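Local coordinates for protein pilin (Streptococcus pyogenes serotype M1, PDB 3GLE) that builds the shaft of the pilus as its major subunit, covalently stacked head to tail, for adhesion to host cells, bacterial aggregation and biofilm formation, at residues T160-K165 with I230-L235. The protein carries 2 engineered substitutions. Residues are numbered along the deposited sequence; the frame is centred on the assembly and turned at random.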
loop_
_atom_site.group_PDB
_atom_site.type_symbol
_atom_site.label_atom_id
_atom_site.label_comp_id
_atom_site.label_asym_id
_atom_site.label_seq_id
_atom_site.Cartn_x
_atom_site.Cartn_y
_atom_site.Cartn_z
ATOM N N THR A 160 1.645 -2.467 -8.645
ATOM C CA THR A 160 1.434 -2.591 -10.069
ATOM C C THR A 160 2.775 -2.893 -10.726
ATOM O O THR A 160 3.772 -3.149 -10.034
ATOM C CB THR A 160 0.765 -1.308 -10.606
ATOM O OG1 THR A 160 0.318 -1.506 -11.945
ATOM C CG2 THR A 160 1.723 -0.071 -10.524
ATOM N N THR A 161 2.788 -2.914 -12.053
ATOM C CA THR A 161 3.990 -3.182 -12.790
ATOM C C THR A 161 4.066 -2.209 -13.951
ATOM O O THR A 161 3.028 -1.754 -14.454
ATOM C CB THR A 161 3.989 -4.612 -13.398
ATOM O OG1 THR A 161 2.921 -4.729 -14.346
ATOM C CG2 THR A 161 3.830 -5.700 -12.330
ATOM N N LEU A 162 5.292 -1.960 -14.416
ATOM C CA LEU A 162 5.544 -1.140 -15.609
ATOM C C LEU A 162 6.414 -1.964 -16.557
ATOM O O LEU A 162 7.514 -2.356 -16.200
ATOM C CB LEU A 162 6.292 0.144 -15.231
ATOM C CG LEU A 162 6.979 0.978 -16.318
ATOM C CD1 LEU A 162 6.011 1.424 -17.392
ATOM C CD2 LEU A 162 7.695 2.208 -15.695
ATOM N N THR A 163 5.904 -2.239 -17.747
ATOM C CA THR A 163 6.684 -2.911 -18.783
ATOM C C THR A 163 7.108 -1.882 -19.830
ATOM O O THR A 163 6.285 -1.050 -20.284
ATOM C CB THR A 163 5.867 -4.014 -19.416
ATOM O OG1 THR A 163 5.488 -4.950 -18.400
ATOM C CG2 THR A 163 6.648 -4.760 -20.518
ATOM N N VAL A 164 8.400 -1.891 -20.181
ATOM C CA VAL A 164 8.875 -1.043 -21.264
ATOM C C VAL A 164 9.388 -1.945 -22.391
ATOM O O VAL A 164 10.263 -2.808 -22.157
ATOM C CB VAL A 164 9.956 -0.037 -20.766
ATOM C CG1 VAL A 164 10.491 0.803 -21.935
ATOM C CG2 VAL A 164 9.381 0.867 -19.659
ATOM N N LYS A 165 8.834 -1.759 -23.593
ATOM C CA LYS A 165 9.170 -2.590 -24.776
ATOM C C LYS A 165 9.752 -1.772 -25.914
ATOM O O LYS A 165 9.435 -0.589 -26.090
ATOM C CB LYS A 165 7.942 -3.313 -25.336
ATOM C CG LYS A 165 7.157 -4.110 -24.330
ATOM C CD LYS A 165 6.190 -5.106 -25.017
ATOM C CE LYS A 165 5.409 -5.887 -23.943
ATOM N NZ LYS A 165 4.508 -6.933 -24.500
ATOM N N ILE A 230 11.903 -4.495 -20.409
ATOM C CA ILE A 230 12.050 -4.588 -18.961
ATOM C C ILE A 230 10.698 -4.520 -18.281
ATOM O O ILE A 230 9.733 -3.922 -18.810
ATOM C CB ILE A 230 12.984 -3.508 -18.320
ATOM C CG1 ILE A 230 12.490 -2.076 -18.592
ATOM C CG2 ILE A 230 14.435 -3.739 -18.732
ATOM C CD1 ILE A 230 13.044 -1.003 -17.551
ATOM N N LYS A 231 10.628 -5.100 -17.092
ATOM C CA LYS A 231 9.408 -5.037 -16.301
ATOM C C LYS A 231 9.749 -4.705 -14.852
ATOM O O LYS A 231 10.439 -5.481 -14.177
ATOM C CB LYS A 231 8.649 -6.376 -16.354
ATOM C CG LYS A 231 7.322 -6.376 -15.529
ATOM C CD LYS A 231 6.608 -7.714 -15.687
ATOM C CE LYS A 231 5.246 -7.709 -15.015
ATOM N NZ LYS A 231 4.746 -9.113 -14.836
ATOM N N VAL A 232 9.261 -3.553 -14.389
ATOM C CA VAL A 232 9.312 -3.198 -12.965
ATOM C C VAL A 232 8.214 -4.010 -12.259
ATOM O O VAL A 232 7.044 -3.723 -12.413
ATOM C CB VAL A 232 9.109 -1.694 -12.758
ATOM C CG1 VAL A 232 9.415 -1.268 -11.298
ATOM C CG2 VAL A 232 9.952 -0.873 -13.740
ATOM N N THR A 233 8.584 -5.045 -11.514
ATOM C CA THR A 233 7.586 -6.010 -11.040
ATOM C C THR A 233 6.883 -5.610 -9.734
ATOM O O THR A 233 5.877 -6.235 -9.377
ATOM C CB THR A 233 8.190 -7.392 -10.788
ATOM O OG1 THR A 233 9.272 -7.258 -9.863
ATOM C CG2 THR A 233 8.677 -8.071 -12.098
ATOM N N ASN A 234 7.423 -4.627 -9.004
ATOM C CA ASN A 234 6.753 -4.134 -7.785
ATOM C C ASN A 234 6.700 -2.609 -7.667
ATOM O O ASN A 234 7.010 -2.041 -6.631
ATOM C CB ASN A 234 7.357 -4.748 -6.520
ATOM C CG ASN A 234 8.868 -4.452 -6.351
ATOM O OD1 ASN A 234 9.527 -3.915 -7.246
ATOM N ND2 ASN A 234 9.416 -4.840 -5.201
ATOM N N LEU A 235 6.292 -1.957 -8.744
ATOM C CA LEU A 235 6.110 -0.522 -8.743
ATOM C C LEU A 235 4.954 -0.167 -7.784
ATOM O O LEU A 235 3.859 -0.728 -7.914
ATOM C CB LEU A 235 5.780 -0.061 -10.159
ATOM C CG LEU A 235 5.701 1.457 -10.354
ATOM C CD1 LEU A 235 7.015 2.126 -9.912
ATOM C CD2 LEU A 235 5.411 1.751 -11.778
HETATM O O HOH W 1 3.058 -5.426 -8.236
#
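Leu162 CB touches Leu235 CD2 at 3.9 Å and, roughly at right angles to that, Val232 CG2 slightly farther off. Next along the same buried face, Val164 CB meets Ile230 CG1 at 3.9 Å; chi1 59° tucks that branch back over its own backbone, where Val164 meets it. Leu183 and Leu185 of strand 179-185 cover this face from the facing sheet, so the contact forms part of a beta-sandwich core. Antiparallel backbone bonding holds the layer together: Leu162 exchanges two bonds with Val232, and Val164 two with Ile230, with Val164 N 2.8 Å from Ile230 O. A beta bulge at Thr233 and Asn234 shifts the register by one residue, and Thr160 N then meets Leu235 O at 2.9 Å, nearly in line with the carbonyl. There a water donates to both Thr160 O and Thr233 O, bridging the strands beside the bulge. On the partly exposed face the extended Lys231 chain runs past Thr163 OG1 to Thr161, where its CE lies 3.6 Å from Thr161 CG2. With chi1 63°, Thr161 OG1 lies between backbone N and carbonyl carbon and hydrogen-bonds Asp283 OD1, leaving CG2, anti to the carbonyl carbon, for the lysine chain. Strand 284-291 pairs with the other edge of 160-165 and carries Asn290, cross-linked to Lys166 in the mature pilin; Glu245, which promotes that bond, lies about 8 Å from Val164, side chain to side chain. Polar groups along this buried pairing are thus satisfied by main-chain bonds, by Lys282 O for Thr160 OG1, and by the water for two bulge carbonyls.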